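Local coordinates for protein nucleoporin NUP82 (Saccharomyces cerevisiae, PDB 3PBP) that forms a structural part of the nuclear pore complex, and through its N-terminal domain, the piece described here, binds the nucleoporin NUP116, at residues 197-205 with 296-304; 316-324 with 356-364. The protein carries 1 engineered substitution. All blocks are in the same frame, centred on the assembly; numbering follows the deposited sequence.

Contact 1 of 2, residues 197-205 with 296-304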
ATOM      1  N   LEU A 197       0.264   4.515   0.547  1.00 54.82           N
ATOM      2  CA  LEU A 197       0.344   5.971   0.586  1.00 54.73           C
ATOM      3  C   LEU A 197       1.829   6.345   0.636  1.00 55.97           C
ATOM      4  O   LEU A 197       2.505   6.062   1.623  1.00 55.43           O
ATOM      5  CB  LEU A 197      -0.353   6.509   1.827  1.00 53.29           C
ATOM      6  CG  LEU A 197      -0.352   8.032   1.965  1.00 53.60           C
ATOM      7  CD1 LEU A 197      -1.301   8.631   0.944  1.00 52.91           C
ATOM      8  CD2 LEU A 197      -0.775   8.429   3.365  1.00 53.15           C
ATOM      9  N   ASN A 198       2.342   6.968  -0.422  1.00 58.01           N
ATOM     10  CA  ASN A 198       3.751   7.348  -0.446  1.00 60.94           C
ATOM     11  C   ASN A 198       3.936   8.868  -0.325  1.00 62.22           C
ATOM     12  O   ASN A 198       2.979   9.638  -0.466  1.00 62.38           O
ATOM     13  CB  ASN A 198       4.421   6.798  -1.714  1.00 60.99           C
ATOM     14  CG  ASN A 198       4.434   7.788  -2.840  1.00 61.91           C
ATOM     15  OD1 ASN A 198       3.470   8.522  -3.050  1.00 64.61           O
ATOM     16  ND2 ASN A 198       5.522   7.809  -3.588  1.00 62.32           N
ATOM     17  N   THR A 199       5.171   9.289  -0.069  1.00 63.75           N
ATOM     18  CA  THR A 199       5.474  10.697   0.131  1.00 65.74           C
ATOM     19  C   THR A 199       6.357  11.399  -0.892  1.00 67.36           C
ATOM     20  O   THR A 199       6.421  12.634  -0.909  1.00 67.73           O
ATOM     21  CB  THR A 199       6.094  10.876   1.503  1.00 65.83           C
ATOM     22  OG1 THR A 199       5.126  10.516   2.491  1.00 65.68           O
ATOM     23  CG2 THR A 199       6.527  12.315   1.722  1.00 67.72           C
ATOM     24  N   THR A 200       7.029  10.625  -1.741  1.00 68.09           N
ATOM     25  CA  THR A 200       7.914  11.192  -2.757  1.00 69.13           C
ATOM     26  C   THR A 200       7.511  12.586  -3.265  1.00 70.55           C
ATOM     27  O   THR A 200       8.363  13.461  -3.414  1.00 71.70           O
ATOM     28  CB  THR A 200       8.023  10.267  -3.983  1.00 68.60           C
ATOM     29  OG1 THR A 200       8.322   8.933  -3.553  1.00 68.42           O
ATOM     30  CG2 THR A 200       9.120  10.757  -4.917  1.00 66.23           C
ATOM     31  N   GLU A 201       6.221  12.800  -3.521  1.00 70.81           N
ATOM     32  CA  GLU A 201       5.761  14.081  -4.037  1.00 70.85           C
ATOM     33  C   GLU A 201       4.649  14.702  -3.225  1.00 69.94           C
ATOM     34  O   GLU A 201       3.667  15.184  -3.781  1.00 70.46           O
ATOM     35  CB  GLU A 201       5.290  13.921  -5.481  1.00 72.83           C
ATOM     36  CG  GLU A 201       6.392  13.529  -6.447  1.00 78.42           C
ATOM     37  CD  GLU A 201       5.851  12.982  -7.764  1.00 82.26           C
ATOM     38  OE1 GLU A 201       4.976  13.642  -8.373  1.00 83.75           O
ATOM     39  OE2 GLU A 201       6.304  11.893  -8.195  1.00 84.58           O
ATOM     40  N   GLY A 202       4.800  14.698  -1.908  1.00 68.67           N
ATOM     41  CA  GLY A 202       3.783  15.291  -1.064  1.00 67.59           C
ATOM     42  C   GLY A 202       2.676  14.332  -0.684  1.00 67.27           C
ATOM     43  O   GLY A 202       1.919  14.599   0.254  1.00 68.50           O
ATOM     44  N   GLY A 203       2.567  13.219  -1.404  1.00 65.50           N
ATOM     45  CA  GLY A 203       1.531  12.256  -1.090  1.00 63.41           C
ATOM     46  C   GLY A 203       0.750  11.761  -2.290  1.00 62.31           C
ATOM     47  O   GLY A 203       0.126  12.532  -3.018  1.00 60.55           O
ATOM     48  N   ASP A 204       0.792  10.454  -2.495  1.00 62.03           N
ATOM     49  CA  ASP A 204       0.081   9.828  -3.594  1.00 61.19           C
ATOM     50  C   ASP A 204      -0.390   8.434  -3.197  1.00 58.61           C
ATOM     51  O   ASP A 204       0.033   7.897  -2.178  1.00 58.83           O
ATOM     52  CB  ASP A 204       0.979   9.760  -4.826  1.00 63.94           C
ATOM     53  CG  ASP A 204       0.970  11.059  -5.619  1.00 68.05           C
ATOM     54  OD1 ASP A 204      -0.106  11.411  -6.177  1.00 69.08           O
ATOM     55  OD2 ASP A 204       2.037  11.726  -5.678  1.00 68.48           O
ATOM     56  N   ILE A 205      -1.277   7.857  -3.996  1.00 54.83           N
ATOM     57  CA  ILE A 205      -1.785   6.533  -3.705  1.00 51.40           C
ATOM     58  C   ILE A 205      -1.432   5.546  -4.819  1.00 50.86           C
ATOM     59  O   ILE A 205      -1.605   5.825  -5.997  1.00 49.64           O
ATOM     60  CB  ILE A 205      -3.320   6.567  -3.502  1.00 48.79           C
ATOM     61  CG1 ILE A 205      -3.647   7.441  -2.294  1.00 46.56           C
ATOM     62  CG2 ILE A 205      -3.857   5.155  -3.343  1.00 46.78           C
ATOM     63  CD1 ILE A 205      -5.103   7.665  -2.070  1.00 46.56           C
ATOM     64  N   ASP A 296       0.964  22.040  -0.393  1.00 70.08           N
ATOM     65  CA  ASP A 296       1.965  22.549   0.540  1.00 72.37           C
ATOM     66  C   ASP A 296       2.151  21.642   1.745  1.00 72.46           C
ATOM     67  O   ASP A 296       2.908  21.971   2.651  1.00 73.64           O
ATOM     68  CB  ASP A 296       1.589  23.955   1.033  1.00 74.56           C
ATOM     69  CG  ASP A 296       1.626  24.997  -0.073  1.00 77.98           C
ATOM     70  OD1 ASP A 296       2.686  25.129  -0.737  1.00 78.49           O
ATOM     71  OD2 ASP A 296       0.596  25.685  -0.273  1.00 78.73           O
ATOM     72  N   TYR A 297       1.460  20.509   1.768  1.00 72.16           N
ATOM     73  CA  TYR A 297       1.585  19.588   2.889  1.00 71.17           C
ATOM     74  C   TYR A 297       1.894  18.163   2.448  1.00 70.33           C
ATOM     75  O   TYR A 297       2.065  17.884   1.252  1.00 69.90           O
ATOM     76  CB  TYR A 297       0.318  19.610   3.737  1.00 72.64           C
ATOM     77  CG  TYR A 297       0.013  20.984   4.297  1.00 76.04           C
ATOM     78  CD1 TYR A 297      -0.715  21.920   3.557  1.00 75.54           C
ATOM     79  CD2 TYR A 297       0.497  21.368   5.556  1.00 76.33           C
ATOM     80  CE1 TYR A 297      -0.953  23.201   4.053  1.00 76.29           C
ATOM     81  CE2 TYR A 297       0.266  22.647   6.058  1.00 76.44           C
ATOM     82  CZ  TYR A 297      -0.458  23.559   5.303  1.00 76.80           C
ATOM     83  OH  TYR A 297      -0.679  24.829   5.790  1.00 78.02           O
ATOM     84  N   THR A 298       1.979  17.264   3.420  1.00 68.59           N
ATOM     85  CA  THR A 298       2.279  15.874   3.124  1.00 66.66           C
ATOM     86  C   THR A 298       1.243  14.922   3.702  1.00 65.73           C
ATOM     87  O   THR A 298       0.726  15.135   4.804  1.00 64.16           O
ATOM     88  CB  THR A 298       3.661  15.474   3.674  1.00 67.11           C
ATOM     89  OG1 THR A 298       4.643  16.432   3.254  1.00 66.58           O
ATOM     90  CG2 THR A 298       4.058  14.090   3.158  1.00 66.67           C
ATOM     91  N   ALA A 299       0.950  13.871   2.936  1.00 65.01           N
ATOM     92  CA  ALA A 299      -0.005  12.847   3.340  1.00 63.80           C
ATOM     93  C   ALA A 299       0.602  12.029   4.491  1.00 63.02           C
ATOM     94  O   ALA A 299       1.780  11.652   4.451  1.00 61.75           O
ATOM     95  CB  ALA A 299      -0.331  11.956   2.148  1.00 63.41           C
ATOM     96  N   THR A 300      -0.204  11.758   5.513  1.00 63.03           N
ATOM     97  CA  THR A 300       0.280  11.024   6.684  1.00 63.51           C
ATOM     98  C   THR A 300      -0.183   9.573   6.811  1.00 63.02           C
ATOM     99  O   THR A 300       0.640   8.660   6.964  1.00 63.20           O
ATOM    100  CB  THR A 300      -0.125  11.733   7.981  1.00 63.07           C
ATOM    101  OG1 THR A 300       0.152  13.126   7.871  1.00 61.78           O
ATOM    102  CG2 THR A 300       0.670  11.178   9.145  1.00 65.89           C
ATOM    103  N   ASN A 301      -1.501   9.371   6.772  1.00 62.10           N
ATOM    104  CA  ASN A 301      -2.073   8.038   6.896  1.00 60.46           C
ATOM    105  C   ASN A 301      -3.158   7.766   5.883  1.00 59.18           C
ATOM    106  O   ASN A 301      -3.683   8.670   5.245  1.00 59.35           O
ATOM    107  CB  ASN A 301      -2.669   7.832   8.286  1.00 60.02           C
ATOM    108  CG  ASN A 301      -1.718   8.229   9.389  1.00 61.12           C
ATOM    109  OD1 ASN A 301      -1.595   9.411   9.714  1.00 62.65           O
ATOM    110  ND2 ASN A 301      -1.029   7.248   9.967  1.00 60.16           N
ATOM    111  N   ILE A 302      -3.484   6.494   5.739  1.00 57.60           N
ATOM    112  CA  ILE A 302      -4.543   6.098   4.838  1.00 56.26           C
ATOM    113  C   ILE A 302      -5.381   5.030   5.551  1.00 55.93           C
ATOM    114  O   ILE A 302      -4.860   4.163   6.266  1.00 55.80           O
ATOM    115  CB  ILE A 302      -3.977   5.577   3.495  1.00 55.96           C
ATOM    116  CG1 ILE A 302      -5.133   5.305   2.532  1.00 55.46           C
ATOM    117  CG2 ILE A 302      -3.128   4.325   3.708  1.00 54.09           C
ATOM    118  CD1 ILE A 302      -4.678   4.929   1.117  1.00 55.27           C
ATOM    119  N   ALA A 303      -6.688   5.121   5.382  1.00 54.61           N
ATOM    120  CA  ALA A 303      -7.590   4.188   6.026  1.00 53.41           C
ATOM    121  C   ALA A 303      -8.701   3.842   5.072  1.00 53.11           C
ATOM    122  O   ALA A 303      -9.030   4.615   4.175  1.00 50.65           O
ATOM    123  CB  ALA A 303      -8.182   4.811   7.291  1.00 53.24           C
ATOM    124  N   THR A 304      -9.293   2.679   5.288  1.00 53.68           N
ATOM    125  CA  THR A 304     -10.379   2.237   4.445  1.00 53.83           C
ATOM    126  C   THR A 304     -11.593   2.024   5.327  1.00 54.30           C
ATOM    127  O   THR A 304     -11.514   1.348   6.341  1.00 53.50           O
ATOM    128  CB  THR A 304      -9.974   0.955   3.707  1.00 53.61           C
ATOM    129  OG1 THR A 304      -9.309   1.308   2.489  1.00 50.21           O
ATOM    130  CG2 THR A 304     -11.168   0.128   3.389  1.00 54.79           C
TER

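Contact 2 of 2, residues 316-324 with 356-364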
ATOM      1  N   CYS A 316      -9.677   7.076   3.089  1.00 59.60           N
ATOM      2  CA  CYS A 316      -9.398   8.289   3.839  1.00 61.11           C
ATOM      3  C   CYS A 316      -7.902   8.532   3.955  1.00 61.35           C
ATOM      4  O   CYS A 316      -7.142   7.611   4.265  1.00 61.79           O
ATOM      5  CB  CYS A 316     -10.015   8.213   5.237  1.00 63.23           C
ATOM      6  SG  CYS A 316      -9.698   9.694   6.265  1.00 66.89           S
ATOM      7  N   VAL A 317      -7.488   9.774   3.703  1.00 61.32           N
ATOM      8  CA  VAL A 317      -6.080  10.154   3.784  1.00 61.22           C
ATOM      9  C   VAL A 317      -5.825  11.367   4.695  1.00 62.67           C
ATOM     10  O   VAL A 317      -6.551  12.362   4.642  1.00 63.66           O
ATOM     11  CB  VAL A 317      -5.522  10.459   2.388  1.00 59.23           C
ATOM     12  CG1 VAL A 317      -4.032  10.711   2.470  1.00 58.91           C
ATOM     13  CG2 VAL A 317      -5.807   9.293   1.453  1.00 59.24           C
ATOM     14  N   SER A 318      -4.791  11.258   5.531  1.00 63.86           N
ATOM     15  CA  SER A 318      -4.370  12.316   6.459  1.00 65.24           C
ATOM     16  C   SER A 318      -3.333  13.226   5.819  1.00 65.94           C
ATOM     17  O   SER A 318      -2.603  12.810   4.910  1.00 65.49           O
ATOM     18  CB  SER A 318      -3.701  11.726   7.701  1.00 65.68           C
ATOM     19  OG  SER A 318      -4.637  11.110   8.549  1.00 70.18           O
ATOM     20  N   PHE A 319      -3.244  14.454   6.333  1.00 66.39           N
ATOM     21  CA  PHE A 319      -2.277  15.436   5.840  1.00 65.23           C
ATOM     22  C   PHE A 319      -1.706  16.307   6.964  1.00 65.49           C
ATOM     23  O   PHE A 319      -2.359  16.509   7.991  1.00 64.09           O
ATOM     24  CB  PHE A 319      -2.931  16.318   4.782  1.00 62.70           C
ATOM     25  CG  PHE A 319      -2.931  15.714   3.407  1.00 60.11           C
ATOM     26  CD1 PHE A 319      -1.794  15.773   2.613  1.00 57.88           C
ATOM     27  CD2 PHE A 319      -4.078  15.099   2.902  1.00 59.23           C
ATOM     28  CE1 PHE A 319      -1.793  15.230   1.332  1.00 58.76           C
ATOM     29  CE2 PHE A 319      -4.087  14.553   1.623  1.00 58.28           C
ATOM     30  CZ  PHE A 319      -2.939  14.619   0.834  1.00 58.46           C
ATOM     31  N   ASP A 320      -0.483  16.805   6.753  1.00 66.31           N
ATOM     32  CA  ASP A 320       0.219  17.666   7.713  1.00 66.08           C
ATOM     33  C   ASP A 320      -0.670  18.733   8.341  1.00 66.89           C
ATOM     34  O   ASP A 320      -0.585  18.990   9.531  1.00 67.43           O
ATOM     35  CB  ASP A 320       1.369  18.416   7.038  1.00 66.52           C
ATOM     36  CG  ASP A 320       2.604  17.587   6.876  1.00 67.68           C
ATOM     37  OD1 ASP A 320       3.036  16.972   7.872  1.00 67.17           O
ATOM     38  OD2 ASP A 320       3.157  17.573   5.749  1.00 69.37           O
ATOM     39  N   ASP A 321      -1.499  19.371   7.526  1.00 67.51           N
ATOM     40  CA  ASP A 321      -2.365  20.445   7.990  1.00 69.20           C
ATOM     41  C   ASP A 321      -3.532  20.004   8.862  1.00 68.87           C
ATOM     42  O   ASP A 321      -4.486  20.764   9.057  1.00 68.25           O
ATOM     43  CB  ASP A 321      -2.896  21.232   6.785  1.00 72.70           C
ATOM     44  CG  ASP A 321      -3.925  20.454   5.979  1.00 74.96           C
ATOM     45  OD1 ASP A 321      -3.770  19.220   5.846  1.00 76.80           O
ATOM     46  OD2 ASP A 321      -4.882  21.080   5.467  1.00 75.27           O
ATOM     47  N   GLY A 322      -3.454  18.789   9.392  1.00 68.39           N
ATOM     48  CA  GLY A 322      -4.534  18.293  10.226  1.00 67.92           C
ATOM     49  C   GLY A 322      -5.817  18.189   9.424  1.00 67.53           C
ATOM     50  O   GLY A 322      -6.913  18.327   9.961  1.00 66.80           O
ATOM     51  N   SER A 323      -5.666  17.937   8.125  1.00 67.99           N
ATOM     52  CA  SER A 323      -6.796  17.819   7.208  1.00 67.31           C
ATOM     53  C   SER A 323      -7.047  16.350   6.817  1.00 66.71           C
ATOM     54  O   SER A 323      -6.161  15.479   6.920  1.00 66.20           O
ATOM     55  CB  SER A 323      -6.528  18.674   5.957  1.00 67.61           C
ATOM     56  OG  SER A 323      -7.706  18.921   5.207  1.00 68.56           O
ATOM     57  N   LEU A 324      -8.265  16.091   6.355  1.00 65.32           N
ATOM     58  CA  LEU A 324      -8.684  14.752   5.960  1.00 63.25           C
ATOM     59  C   LEU A 324      -9.411  14.825   4.633  1.00 61.66           C
ATOM     60  O   LEU A 324     -10.235  15.711   4.442  1.00 60.69           O
ATOM     61  CB  LEU A 324      -9.663  14.216   6.997  1.00 62.95           C
ATOM     62  CG  LEU A 324      -9.401  12.877   7.655  1.00 62.86           C
ATOM     63  CD1 LEU A 324      -8.020  12.885   8.287  1.00 62.73           C
ATOM     64  CD2 LEU A 324     -10.482  12.628   8.685  1.00 62.09           C
ATOM     65  N   LEU A 356      -9.446  19.287  10.801  1.00 80.96           N
ATOM     66  CA  LEU A 356      -9.559  19.120  12.248  1.00 82.51           C
ATOM     67  C   LEU A 356      -8.603  20.069  12.959  1.00 83.71           C
ATOM     68  O   LEU A 356      -8.621  20.179  14.187  1.00 83.75           O
ATOM     69  CB  LEU A 356      -9.247  17.669  12.638  1.00 82.44           C
ATOM     70  CG  LEU A 356     -10.062  16.585  11.922  1.00 81.86           C
ATOM     71  CD1 LEU A 356      -9.527  15.214  12.289  1.00 81.32           C
ATOM     72  CD2 LEU A 356     -11.537  16.720  12.290  1.00 81.02           C
ATOM     73  N   GLN A 357      -7.763  20.744  12.175  1.00 85.07           N
ATOM     74  CA  GLN A 357      -6.806  21.706  12.709  1.00 86.34           C
ATOM     75  C   GLN A 357      -6.051  21.194  13.938  1.00 85.95           C
ATOM     76  O   GLN A 357      -5.645  21.975  14.798  1.00 86.33           O
ATOM     77  CB  GLN A 357      -7.541  23.003  13.047  1.00 87.77           C
ATOM     78  CG  GLN A 357      -8.231  23.612  11.844  1.00 91.09           C
ATOM     79  CD  GLN A 357      -9.297  24.619  12.226  1.00 93.12           C
ATOM     80  OE1 GLN A 357     -10.311  24.267  12.833  1.00 94.65           O
ATOM     81  NE2 GLN A 357      -9.073  25.882  11.874  1.00 94.32           N
ATOM     82  N   ARG A 358      -5.881  19.878  14.022  1.00 84.77           N
ATOM     83  CA  ARG A 358      -5.153  19.258  15.123  1.00 83.49           C
ATOM     84  C   ARG A 358      -4.133  18.354  14.459  1.00 82.60           C
ATOM     85  O   ARG A 358      -4.327  17.950  13.315  1.00 82.73           O
ATOM     86  CB  ARG A 358      -6.085  18.408  15.983  1.00 83.84           C
ATOM     87  CG  ARG A 358      -7.219  19.157  16.647  1.00 84.55           C
ATOM     88  CD  ARG A 358      -8.252  18.161  17.138  1.00 85.85           C
ATOM     89  NE  ARG A 358      -9.373  18.774  17.848  1.00 86.62           N
ATOM     90  CZ  ARG A 358      -9.284  19.349  19.045  1.00 86.58           C
ATOM     91  NH1 ARG A 358      -8.111  19.396  19.678  1.00 84.03           N
ATOM     92  NH2 ARG A 358     -10.375  19.858  19.617  1.00 85.35           N
ATOM     93  N   GLU A 359      -3.051  18.033  15.156  1.00 81.82           N
ATOM     94  CA  GLU A 359      -2.037  17.153  14.576  1.00 81.64           C
ATOM     95  C   GLU A 359      -2.553  15.709  14.586  1.00 80.58           C
ATOM     96  O   GLU A 359      -2.612  15.075  15.646  1.00 81.00           O
ATOM     97  CB  GLU A 359      -0.736  17.231  15.373  1.00 82.93           C
ATOM     98  CG  GLU A 359       0.417  16.508  14.706  1.00 85.91           C
ATOM     99  CD  GLU A 359       1.479  16.080  15.691  1.00 87.77           C
ATOM    100  OE1 GLU A 359       1.896  16.921  16.518  1.00 87.88           O
ATOM    101  OE2 GLU A 359       1.899  14.902  15.634  1.00 89.48           O
ATOM    102  N   ILE A 360      -2.929  15.192  13.418  1.00 77.74           N
ATOM    103  CA  ILE A 360      -3.447  13.833  13.344  1.00 75.70           C
ATOM    104  C   ILE A 360      -2.341  12.805  13.486  1.00 74.77           C
ATOM    105  O   ILE A 360      -1.507  12.658  12.597  1.00 75.00           O
ATOM    106  CB  ILE A 360      -4.171  13.581  12.024  1.00 75.27           C
ATOM    107  CG1 ILE A 360      -5.305  14.598  11.846  1.00 75.14           C
ATOM    108  CG2 ILE A 360      -4.738  12.170  12.026  1.00 75.28           C
ATOM    109  CD1 ILE A 360      -6.037  14.507  10.518  1.00 72.78           C
ATOM    110  N   LYS A 361      -2.346  12.081  14.599  1.00 73.70           N
ATOM    111  CA  LYS A 361      -1.314  11.084  14.839  1.00 73.44           C
ATOM    112  C   LYS A 361      -1.659   9.689  14.316  1.00 72.28           C
ATOM    113  O   LYS A 361      -0.762   8.852  14.166  1.00 72.85           O
ATOM    114  CB  LYS A 361      -0.955  11.056  16.335  1.00 74.86           C
ATOM    115  CG  LYS A 361      -0.255  12.352  16.793  1.00 76.59           C
ATOM    116  CD  LYS A 361      -0.172  12.500  18.311  1.00 78.82           C
ATOM    117  CE  LYS A 361       0.853  11.545  18.925  1.00 80.92           C
ATOM    118  NZ  LYS A 361       0.881  11.615  20.422  1.00 79.23           N
ATOM    119  N   SER A 362      -2.936   9.432  14.027  1.00 69.50           N
ATOM    120  CA  SER A 362      -3.335   8.134  13.477  1.00 67.60           C
ATOM    121  C   SER A 362      -4.826   7.982  13.210  1.00 66.30           C
ATOM    122  O   SER A 362      -5.654   8.681  13.797  1.00 65.88           O
ATOM    123  CB  SER A 362      -2.901   6.999  14.388  1.00 67.28           C
ATOM    124  OG  SER A 362      -3.871   6.806  15.393  1.00 70.08           O
ATOM    125  N   LEU A 363      -5.149   7.055  12.307  1.00 64.91           N
ATOM    126  CA  LEU A 363      -6.531   6.756  11.919  1.00 63.58           C
ATOM    127  C   LEU A 363      -6.848   5.317  12.323  1.00 63.70           C
ATOM    128  O   LEU A 363      -6.008   4.419  12.172  1.00 63.43           O
ATOM    129  CB  LEU A 363      -6.708   6.912  10.410  1.00 60.77           C
ATOM    130  CG  LEU A 363      -6.365   8.289   9.850  1.00 59.73           C
ATOM    131  CD1 LEU A 363      -6.535   8.277   8.342  1.00 58.10           C
ATOM    132  CD2 LEU A 363      -7.259   9.347  10.506  1.00 59.88           C
ATOM    133  N   ILE A 364      -8.057   5.098  12.833  1.00 62.97           N
ATOM    134  CA  ILE A 364      -8.455   3.770  13.287  1.00 61.96           C
ATOM    135  C   ILE A 364      -9.907   3.485  12.936  1.00 62.72           C
ATOM    136  O   ILE A 364     -10.736   4.396  12.919  1.00 62.85           O
ATOM    137  CB  ILE A 364      -8.280   3.647  14.822  1.00 60.34           C
ATOM    138  CG1 ILE A 364      -6.818   3.871  15.196  1.00 58.14           C
ATOM    139  CG2 ILE A 364      -8.744   2.287  15.302  1.00 60.46           C
ATOM    140  CD1 ILE A 364      -6.535   3.800  16.669  1.00 58.04           C
TER

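Contact 1 of 2, residues 197-205 with 296-304
Leu-197 lies over strand 299-304 and fills the tight half of this contact. Its CG is anti to the backbone N (chi1 -179°), which directs both methyls at the strand. CD1 meets the methyl CB of Ala-299 at 3.7 Å, and CD2 rests near the backbone of Asn-301. Leu-197 CB packs on Ile-302 CG2 at 4.0 Å. Ile-205 CD1 adds a looser touch on Ile-302 CD1. The Ala-299 methyl also faces the bare CA of Gly-203 at 3.7 Å; a side chain on that glycine would run into it. One backbone bond joins the segments: Ala-299 N gives its hydrogen to Gly-202 O at 2.9 Å.

Thr-199 and Thr-298 form the less buried side, partly exposed but covered by Arg-118 of the NUP116 chain. They cross at about a right angle and meet through their CG2 methyls. Their hydroxyls bond elsewhere, Thr-199 OG1 to Thr-183 and Thr-298 OG1 to Arg-114 of NUP116. The 197-205 turn and Thr-298 belong to the NUP116 interface; Lys-98 of NUP116 salt-bridges Asp-204.

The contact sets this turn, in one blade of the N-terminal beta-propeller, against outer strand 299-306 of the next. Strand 313-319 pairs with 299-306, and its Phe-319 packs on Ala-299.

Contact 2 of 2, residues 316-324 with 356-364
Gly-322 O takes the main polar bond of this contact. Leu-356 N donates to it at 2.8 Å, with an N-H...O angle of 156°. Gln-357 N makes a second, weak bond to the same oxygen. Gly-322 N is satisfied within its own hairpin, by Phe-319 O at 2.9 Å. The lack of a side chain on Gly-322 matters, because a CB would clash with Arg-358 O. The polar side chains of this turn look outward from the contact: Asp-321 OD2 forms a salt bridge with Arg-353, and Ser-323 OG bonds to the same arginine.

The rest is mostly apolar. Ile-360 CG1 is anti to its carbonyl carbon (chi1 -57°), and the extended chain carries CD1 to Leu-324 CD1 at 3.4 Å. The two side chains cross obliquely. The other branch, CG2, lies 3.6 Å from Ser-318 OG. Leu-363 CD1 approaches that hydroxyl oxygen at 3.4 Å and also reaches Cys-316 SG at 4.0 Å. Replacing Ile-360 with an alanine would probably open a gap beside Leu-324 and leave that leucine less well packed.

The chemistry is thus divided. One sound backbone bond and one weak one hold the turn at Gly-322, so its buried carbonyl is satisfied. Apolar side chains, with one serine hydroxyl among them, join the hairpin of strands 313-319 and 323-329 to segment 356-364.

From the N terminus, the chain first passes the turn at 197-205. It then runs through helices 220-235 and 243-262 before 296-304 returns to that turn, and contact 1 closes this long loop of 90 residues. Strand 299-306 leads directly into 313-319, where contact 2 opens. Its shorter, helix-free loop closes at 356-364. The two loops follow in series and neither nests nor crosses. The centres of the two contacts lie about 11 Å apart. Strands 299-306 and 313-319 are antiparallel neighbours and join the contacts, with Thr-300 N probably bonded to Ser-318 O. This shared propeller blade is thus tied to blade 182-208 by contact 1 and to the blade beginning at 362-364 by contact 2.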